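PDB 5B7H: LysR family transcriptional regulator from Vibrio vulnificus, which probably acts as an OxyR-type, DNA-binding transcription factor of the LysR family, of which this chain is the regulatory domain. Local coordinates for residues A[20-25]-A[68-73]; A[89-94]-A[180-185]. The protein carries 1 engineered substitution. All blocks are in the same frame, centred on the assembly; numbering follows the deposited sequence. Where two conformers were deposited one is given.

Both contacts belong to the regulatory domain, whose periplasmic-binding-protein-like fold is built on a mixed sheet, and they come in series along the chain: interaction 1 closes at residue 73 before interaction 2 opens at residue 89. Interaction 1 pairs two parallel strands, 16-22 and 68-73; interaction 2 pairs the antiparallel strands 81-95 and 180-198. Strand 180-198 joins the two, since its later part lies beside 68-73 and its start beside 89-94. The centres are about 23 Å apart and the nearest atoms about 7 Å, without touching. This is consistent with the family's two alpha/beta subdomains, one contact in each, joined by crossover strands 81-95 and 180-198.

Interaction 1: A[20-25]-A[68-73]; sequences LGCIPT and VLILAL. With SO4 (sulfate ion), chain C.
Gly21 hydrogen-bonds through both of its backbone polar groups to strand 68-73. Its N donates to Val68 O at 2.9 Å, within the carbonyl plane, and its O accepts from Ile70 N at 2.8 Å, the donor lying almost on the extended C=O line. The strands run parallel at 17°, and the CA-H groups of Leu20, Leu69 and Cys22 add weaker contacts to carbonyl oxygens. Beyond Cys22 the regular pairing stops: Ile23 N and Ile70 O are 3.7 Å apart and neither has a hydrogen-bond partner in the model, although the CA-H of Cys22 points at Ile70 O.

Apolar contacts fill both faces. Having no side chain, Gly21 lets Leu69 CD2 come over its backbone, 3.9 Å from Gly21 CA. On the other face Leu20 swings CG away from its backbone N (chi1 -179°), which carries CD1 between Val68 CG1 and Ile70 CD1, while Cys22 SG rests 4.1 Å from Ile70 CB. Past the paired residues Ile23 splits its branches: CG2 meets Leu71 CD2, the two side chains crossing at about a right angle, and CD1 reaches Ala72 CB at 3.8 Å, where a small methyl leaves room for it.

A sulfate, probably from the crystallisation liquor, sits where the chain leaves the strand. Its O3 accepts from Thr25 N and, at 2.7 Å, from Thr25 OG1, so one residue grips that oxygen twice; Ile23 CD1 lies against the same oxygen. His123, Ser124 and Leu125 also bind the ion, and Arg192 bonds to Thr25 OG1.

Strand 45-51 flanks 16-22, and strand 180-198 flanks 68-73. Helix 27-41 packs on Cys22 and Ile70, while helix 54-62 lies against Ile23 and Leu69, so helices cover both faces of this parallel, Rossmann-like part of the sheet.

Interaction 2: A[89-94]-A[180-185]; sequences PFKMVI and LVVIEP
Lys91 and Val182 cross at a slant, CB and CG of the lysine lying against CG1 of the valine, each at 3.8 Å. Bends at chi2 (-70°) and chi4 fold the lysine chain back past Ile183 O toward Glu184. Its NZ stays 4.1 Å from Glu184 OE1, beyond a salt bridge; a water joins the groups instead, accepting from NZ and donating to Glu184 OE2 and Phe90 O. NZ also bonds to Gln167, so the long, flexible lysine serves several polar partners while partly exposed.

Met92 and Pro185 run antiparallel to each other, with Met92 CG 4.0 Å from Pro185 CG and the sulfur 3.9 Å from Pro185 CA. The proline ring also brings CD to 3.4 Å from Phe90 O, where the ladder with 180-183 breaks off; Phe90 pairs again with Ala190 further along the same strand.

These side chains ride on an antiparallel ladder within the mixed sheet of the LysR regulatory domain. Met92 and Ile183 exchange two bonds, both donors tilted about 30° from the carbonyl planes. Ile94 and Val181 also exchange two, Ile94 N in the carbonyl plane and Val181 N, 2.8 Å from Ile94 O, nearly in line with that C=O. Between them lies the non-hydrogen-bonded pair Val93 and Val182.

In the conformers given, Ile94 and Val181 stand next to each other with a common direction, and Val93 meets Val182 at a slant on the other face. Val93's branched chain suits an extended strand and packs on Val156 of helix 149-157. Leu180 turns CD2 to 3.6 Å from Ile94 O and rests on the same helix, while Phe90 places its ring against helix 124-132.

Interaction 1: A[20-25]-A[68-73]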
ATOM      1  N   LEU A  20      -3.506  -9.128  14.591  1.00  7.54           N
ATOM      2  CA  LEU A  20      -2.169  -8.538  14.514  1.00  7.37           C
ATOM      3  C   LEU A  20      -2.246  -7.247  13.714  1.00  6.82           C
ATOM      4  O   LEU A  20      -2.803  -7.233  12.616  1.00  7.87           O
ATOM      5  CB  LEU A  20      -1.173  -9.533  13.850  1.00  7.79           C
ATOM      6  CG  LEU A  20       0.268  -9.036  13.741  1.00  9.05           C
ATOM      7  CD1 LEU A  20       1.214 -10.292  13.843  1.00 12.88           C
ATOM      8  CD2 LEU A  20       0.515  -8.296  12.439  1.00  8.11           C
ATOM      9  N   GLY A  21      -1.660  -6.179  14.246  1.00  8.37           N
ATOM     10  CA  GLY A  21      -1.606  -4.893  13.580  1.00  7.00           C
ATOM     11  C   GLY A  21      -0.198  -4.649  13.063  1.00  7.21           C
ATOM     12  O   GLY A  21       0.783  -5.057  13.679  1.00  8.10           O
ATOM     13  N   CYS A  22      -0.104  -3.919  11.967  1.00  6.76           N
ATOM     14  CA  CYS A  22       1.195  -3.632  11.391  1.00  6.57           C
ATOM     15  C   CYS A  22       1.146  -2.331  10.601  1.00  7.39           C
ATOM     16  O   CYS A  22       0.101  -1.980  10.048  1.00  7.24           O
ATOM     17  CB  CYS A  22       1.562  -4.805  10.472  1.00  8.17           C
ATOM     18  SG  CYS A  22       3.279  -4.778   9.825  1.00  9.13           S
ATOM     19  N   ILE A  23       2.259  -1.597  10.587  1.00  7.20           N
ATOM     20  CA  ILE A  23       2.334  -0.284   9.922  1.00  8.50           C
ATOM     21  C   ILE A  23       2.451  -0.377   8.405  1.00  8.09           C
ATOM     22  O   ILE A  23       2.927  -1.389   7.850  1.00  7.43           O
ATOM     23  CB  ILE A  23       3.482   0.578  10.485  1.00  8.13           C
ATOM     24  CG1 ILE A  23       4.811  -0.123  10.301  1.00  8.62           C
ATOM     25  CG2 ILE A  23       3.193   0.877  11.989  1.00 10.14           C
ATOM     26  CD1 ILE A  23       5.994   0.813  10.673  1.00  7.29           C
ATOM     27  N   PRO A  24       2.052   0.684   7.692  1.00  7.08           N
ATOM     28  CA  PRO A  24       2.023   0.602   6.226  1.00  8.21           C
ATOM     29  C   PRO A  24       3.370   0.355   5.554  1.00  8.01           C
ATOM     30  O   PRO A  24       3.356  -0.169   4.443  1.00 10.11           O
ATOM     31  CB  PRO A  24       1.450   1.964   5.807  1.00  9.91           C
ATOM     32  CG  PRO A  24       0.638   2.375   6.977  1.00  9.08           C
ATOM     33  CD  PRO A  24       1.426   1.919   8.185  1.00  9.64           C
ATOM     34  N   THR A  25       4.515   0.754   6.135  1.00  7.46           N
ATOM     35  CA  THR A  25       5.808   0.502   5.467  1.00  6.38           C
ATOM     36  C   THR A  25       6.420  -0.834   5.861  1.00  7.05           C
ATOM     37  O   THR A  25       7.586  -1.102   5.511  1.00  8.66           O
ATOM     38  CB  THR A  25       6.806   1.643   5.718  1.00  8.94           C
ATOM     39  OG1 THR A  25       7.105   1.771   7.118  1.00  9.13           O
ATOM     40  CG2 THR A  25       6.242   2.965   5.172  1.00  8.33           C
ATOM     41  N   VAL A  68      -1.432  -8.062  19.144  1.00  8.24           N
ATOM     42  CA  VAL A  68      -0.004  -7.824  19.030  1.00  8.79           C
ATOM     43  C   VAL A  68       0.216  -6.964  17.800  1.00  9.03           C
ATOM     44  O   VAL A  68      -0.578  -6.996  16.846  1.00  8.43           O
ATOM     45  CB  VAL A  68       0.765  -9.172  18.945  1.00  9.30           C
ATOM     46  CG1 VAL A  68       0.336  -9.977  17.680  1.00 11.00           C
ATOM     47  CG2 VAL A  68       2.272  -9.026  19.006  1.00  9.41           C
ATOM     48  N   LEU A  69       1.283  -6.186  17.819  1.00  7.55           N
ATOM     49  CA  LEU A  69       1.659  -5.308  16.718  1.00  7.27           C
ATOM     50  C   LEU A  69       3.048  -5.671  16.250  1.00  8.12           C
ATOM     51  O   LEU A  69       3.895  -6.095  17.044  1.00  7.24           O
ATOM     52  CB  LEU A  69       1.716  -3.823  17.149  1.00  7.43           C
ATOM     53  CG  LEU A  69       0.503  -3.314  17.966  1.00  7.79           C
ATOM     54  CD1 LEU A  69       0.760  -1.850  18.409  1.00  9.29           C
ATOM     55  CD2 LEU A  69      -0.778  -3.468  17.116  1.00  9.23           C
ATOM     56  N   ILE A  70       3.294  -5.452  14.965  1.00  6.84           N
ATOM     57  CA  ILE A  70       4.637  -5.407  14.400  1.00  7.56           C
ATOM     58  C   ILE A  70       4.861  -3.956  14.013  1.00  8.31           C
ATOM     59  O   ILE A  70       4.152  -3.413  13.132  1.00 10.13           O
ATOM     60  CB  ILE A  70       4.823  -6.386  13.227  1.00  7.34           C
ATOM     61  CG1 ILE A  70       4.629  -7.838  13.700  1.00  8.75           C
ATOM     62  CG2 ILE A  70       6.194  -6.135  12.608  1.00  8.88           C
ATOM     63  CD1 ILE A  70       4.696  -8.937  12.521  1.00 11.86           C
ATOM     64  N   LEU A  71       5.816  -3.328  14.689  1.00  8.05           N
ATOM     65  CA  LEU A  71       6.106  -1.912  14.525  1.00  8.16           C
ATOM     66  C   LEU A  71       7.561  -1.734  14.143  1.00  8.14           C
ATOM     67  O   LEU A  71       8.401  -2.611  14.347  1.00  9.47           O
ATOM     68  CB  LEU A  71       5.883  -1.151  15.861  1.00 10.48           C
ATOM     69  CG  LEU A  71       4.468  -1.117  16.473  1.00  8.22           C
ATOM     70  CD1 LEU A  71       4.413  -0.207  17.669  1.00 12.58           C
ATOM     71  CD2 LEU A  71       3.476  -0.633  15.426  1.00 11.31           C
ATOM     72  N   ALA A  72       7.851  -0.560  13.582  1.00  8.02           N
ATOM     73  CA  ALA A  72       9.225  -0.047  13.564  1.00  7.45           C
ATOM     74  C   ALA A  72       9.513   0.690  14.875  1.00  7.65           C
ATOM     75  O   ALA A  72       8.695   1.488  15.350  1.00  8.62           O
ATOM     76  CB  ALA A  72       9.431   0.870  12.352  1.00  9.10           C
ATOM     77  N   LEU A  73      10.660   0.371  15.482  1.00  9.46           N
ATOM     78  CA  LEU A  73      11.046   0.950  16.759  1.00 11.88           C
ATOM     79  C   LEU A  73      12.323   1.770  16.584  1.00 12.98           C
ATOM     80  O   LEU A  73      13.112   1.512  15.676  1.00 12.35           O
ATOM     81  CB  LEU A  73      11.264  -0.170  17.790  1.00 11.70           C
ATOM     82  CG  LEU A  73      10.008  -0.997  18.129  1.00 15.27           C
ATOM     83  CD1 LEU A  73      10.456  -2.039  19.202  1.00 16.06           C
ATOM     84  CD2 LEU A  73       8.811  -0.195  18.645  1.00 18.89           C
TER
HETATM   85  S   SO4 C 401       4.753   4.173   8.405  1.00 16.69           S
HETATM   86  O1  SO4 C 401       4.664   4.380   9.914  1.00 23.82           O
HETATM   87  O2  SO4 C 401       5.922   4.969   7.952  1.00 14.54           O
HETATM   88  O3  SO4 C 401       4.872   2.745   8.171  1.00 12.97           O
HETATM   89  O4  SO4 C 401       3.532   4.665   7.804  1.00 21.18           O

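Interaction 2: A[89-94]-A[180-185]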
ATOM      1  N   PRO A  89      17.607  -2.495   6.955  1.00 11.10           N
ATOM      2  CA  PRO A  89      18.457  -1.405   6.468  1.00  9.26           C
ATOM      3  C   PRO A  89      17.696  -0.382   5.640  1.00 12.33           C
ATOM      4  O   PRO A  89      16.696  -0.704   4.999  1.00 12.09           O
ATOM      5  CB  PRO A  89      19.490  -2.121   5.590  1.00 15.49           C
ATOM      6  CG  PRO A  89      19.514  -3.485   6.111  1.00 14.69           C
ATOM      7  CD  PRO A  89      18.095  -3.811   6.541  1.00 11.22           C
ATOM      8  N   PHE A  90      18.233   0.847   5.597  1.00 12.15           N
ATOM      9  CA  PHE A  90      17.728   1.893   4.713  1.00 12.38           C
ATOM     10  C   PHE A  90      18.636   2.014   3.498  1.00 11.54           C
ATOM     11  O   PHE A  90      19.871   1.866   3.598  1.00 14.15           O
ATOM     12  CB  PHE A  90      17.727   3.248   5.421  1.00 13.09           C
ATOM     13  CG  PHE A  90      16.620   3.412   6.423  1.00 14.05           C
ATOM     14  CD1 PHE A  90      16.882   3.651   7.736  1.00 10.96           C
ATOM     15  CD2 PHE A  90      15.301   3.324   6.023  1.00 15.76           C
ATOM     16  CE1 PHE A  90      15.839   3.800   8.666  1.00 12.15           C
ATOM     17  CE2 PHE A  90      14.270   3.478   6.965  1.00 19.88           C
ATOM     18  CZ  PHE A  90      14.556   3.726   8.275  1.00 17.65           C
ATOM     19  N   LYS A  91      18.029   2.293   2.360  1.00 10.50           N
ATOM     20  CA  LYS A  91      18.776   2.697   1.180  1.00 12.47           C
ATOM     21  C   LYS A  91      18.185   4.001   0.679  1.00 12.67           C
ATOM     22  O   LYS A  91      17.123   4.440   1.113  1.00 14.57           O
ATOM     23  CB  LYS A  91      18.616   1.656   0.078  1.00 12.63           C
ATOM     24  CG  LYS A  91      19.212   0.279   0.438  1.00 13.05           C
ATOM     25  CD  LYS A  91      20.709   0.380   0.476  1.00 15.16           C
ATOM     26  CE  LYS A  91      21.312  -1.009   0.314  1.00 30.22           C
ATOM     27  NZ  LYS A  91      21.091  -1.757   1.534  1.00 26.53           N
ATOM     28  N   MET A  92      18.905   4.661  -0.210  1.00 12.39           N
ATOM     29  CA  MET A  92      18.313   5.759  -0.962  1.00 12.69           C
ATOM     30  C   MET A  92      18.036   5.293  -2.383  1.00 11.15           C
ATOM     31  O   MET A  92      18.644   4.346  -2.892  1.00 12.37           O
ATOM     32  CB  MET A  92      19.244   6.985  -0.947  1.00 13.68           C
ATOM     33  CG  MET A  92      19.507   7.462   0.477  1.00 15.74           C
ATOM     34  SD  MET A  92      20.368   9.042   0.552  1.00 17.83           S
ATOM     35  CE  MET A  92      19.050  10.105  -0.083  1.00 19.99           C
ATOM     36  N   VAL A  93      17.114   5.969  -3.053  0.86 10.42           N
ATOM     37  CA  VAL A  93      16.811   5.626  -4.432  0.86 11.78           C
ATOM     38  C   VAL A  93      16.758   6.908  -5.250  0.86 11.42           C
ATOM     39  O   VAL A  93      16.355   7.965  -4.761  0.86 10.83           O
ATOM     40  CB  VAL A  93      15.476   4.844  -4.624  0.86 11.86           C
ATOM     41  CG1 VAL A  93      15.563   3.418  -4.161  0.86 14.28           C
ATOM     42  CG2 VAL A  93      14.317   5.586  -3.913  0.86 10.68           C
ATOM     43  N   ILE A  94      17.168   6.810  -6.502  0.86 11.41           N
ATOM     44  CA  ILE A  94      17.033   7.885  -7.483  0.86 11.80           C
ATOM     45  C   ILE A  94      16.653   7.259  -8.819  0.86 12.57           C
ATOM     46  O   ILE A  94      16.865   6.070  -9.068  0.86 12.44           O
ATOM     47  CB  ILE A  94      18.335   8.702  -7.660  0.86 14.28           C
ATOM     48  CG1 ILE A  94      19.457   7.830  -8.242  0.86 13.77           C
ATOM     49  CG2 ILE A  94      18.751   9.293  -6.347  0.86 17.00           C
ATOM     50  CD1 ILE A  94      20.814   8.590  -8.427  0.86 18.10           C
ATOM     51  N   LEU A 180      14.832   2.605 -11.346  1.00 10.43           N
ATOM     52  CA  LEU A 180      15.467   3.278 -10.218  1.00 10.25           C
ATOM     53  C   LEU A 180      16.829   2.660  -9.934  1.00 12.72           C
ATOM     54  O   LEU A 180      17.149   1.536 -10.362  1.00 17.28           O
ATOM     55  CB  LEU A 180      14.609   3.156  -8.955  1.00 10.90           C
ATOM     56  CG  LEU A 180      13.223   3.787  -9.175  1.00 11.45           C
ATOM     57  CD1 LEU A 180      12.299   3.392  -8.063  1.00 12.21           C
ATOM     58  CD2 LEU A 180      13.376   5.284  -9.248  1.00 15.69           C
ATOM     59  N   VAL A 181      17.664   3.444  -9.256  1.00 11.70           N
ATOM     60  CA  VAL A 181      18.999   3.031  -8.821  1.00 12.28           C
ATOM     61  C   VAL A 181      19.017   3.080  -7.307  1.00 13.83           C
ATOM     62  O   VAL A 181      18.565   4.066  -6.712  1.00 12.38           O
ATOM     63  CB  VAL A 181      20.078   3.967  -9.387  1.00 14.78           C
ATOM     64  CG1 VAL A 181      21.446   3.541  -8.853  1.00 17.35           C
ATOM     65  CG2 VAL A 181      20.061   3.871 -10.932  1.00 20.53           C
ATOM     66  N   VAL A 182      19.540   2.026  -6.685  1.00 13.71           N
ATOM     67  CA  VAL A 182      19.638   1.912  -5.235  1.00 13.36           C
ATOM     68  C   VAL A 182      21.042   2.323  -4.808  1.00 14.58           C
ATOM     69  O   VAL A 182      22.041   1.801  -5.325  1.00 17.17           O
ATOM     70  CB  VAL A 182      19.336   0.470  -4.798  1.00 12.32           C
ATOM     71  CG1 VAL A 182      19.534   0.317  -3.305  1.00 15.35           C
ATOM     72  CG2 VAL A 182      17.902   0.138  -5.186  1.00 13.40           C
ATOM     73  N   ILE A 183      21.100   3.231  -3.835  0.51 14.52           N
ATOM     74  CA  ILE A 183      22.324   3.836  -3.333  0.51 15.23           C
ATOM     75  C   ILE A 183      22.373   3.652  -1.818  0.51 12.54           C
ATOM     76  O   ILE A 183      21.350   3.457  -1.160  0.51 14.94           O
ATOM     77  CB  ILE A 183      22.382   5.342  -3.710  0.51 19.73           C
ATOM     78  CG1 ILE A 183      22.176   5.521  -5.218  0.51 23.48           C
ATOM     79  CG2 ILE A 183      23.710   5.947  -3.334  0.51 18.74           C
ATOM     80  CD1 ILE A 183      23.241   4.822  -6.033  0.51 31.38           C
ATOM     81  N   GLU A 184      23.619   3.717  -1.252  1.00 15.87           N
ATOM     82  CA  GLU A 184      23.727   3.721   0.198  1.00 15.25           C
ATOM     83  C   GLU A 184      23.557   5.141   0.722  1.00 14.95           C
ATOM     84  O   GLU A 184      24.045   6.089   0.106  1.00 20.32           O
ATOM     85  CB  GLU A 184      25.139   3.259   0.602  1.00 18.39           C
ATOM     86  CG  GLU A 184      25.348   1.803   0.354  1.00 21.90           C
ATOM     87  CD  GLU A 184      24.720   0.880   1.417  1.00 38.15           C
ATOM     88  OE1 GLU A 184      24.897  -0.352   1.274  1.00 50.95           O
ATOM     89  OE2 GLU A 184      24.086   1.355   2.404  1.00 34.33           O
ATOM     90  N   PRO A 185      22.860   5.308   1.859  1.00 14.98           N
ATOM     91  CA  PRO A 185      22.787   6.632   2.485  1.00 15.02           C
ATOM     92  C   PRO A 185      24.129   7.010   3.072  1.00 23.58           C
ATOM     93  O   PRO A 185      24.941   6.133   3.432  1.00 29.63           O
ATOM     94  CB  PRO A 185      21.761   6.429   3.617  1.00 17.51           C
ATOM     95  CG  PRO A 185      21.070   5.119   3.309  1.00 29.49           C
ATOM     96  CD  PRO A 185      22.102   4.295   2.600  1.00 17.13           C
TER
HETATM   97  O   HOH W   1      21.965  -0.045   3.569  1.00 38.35           O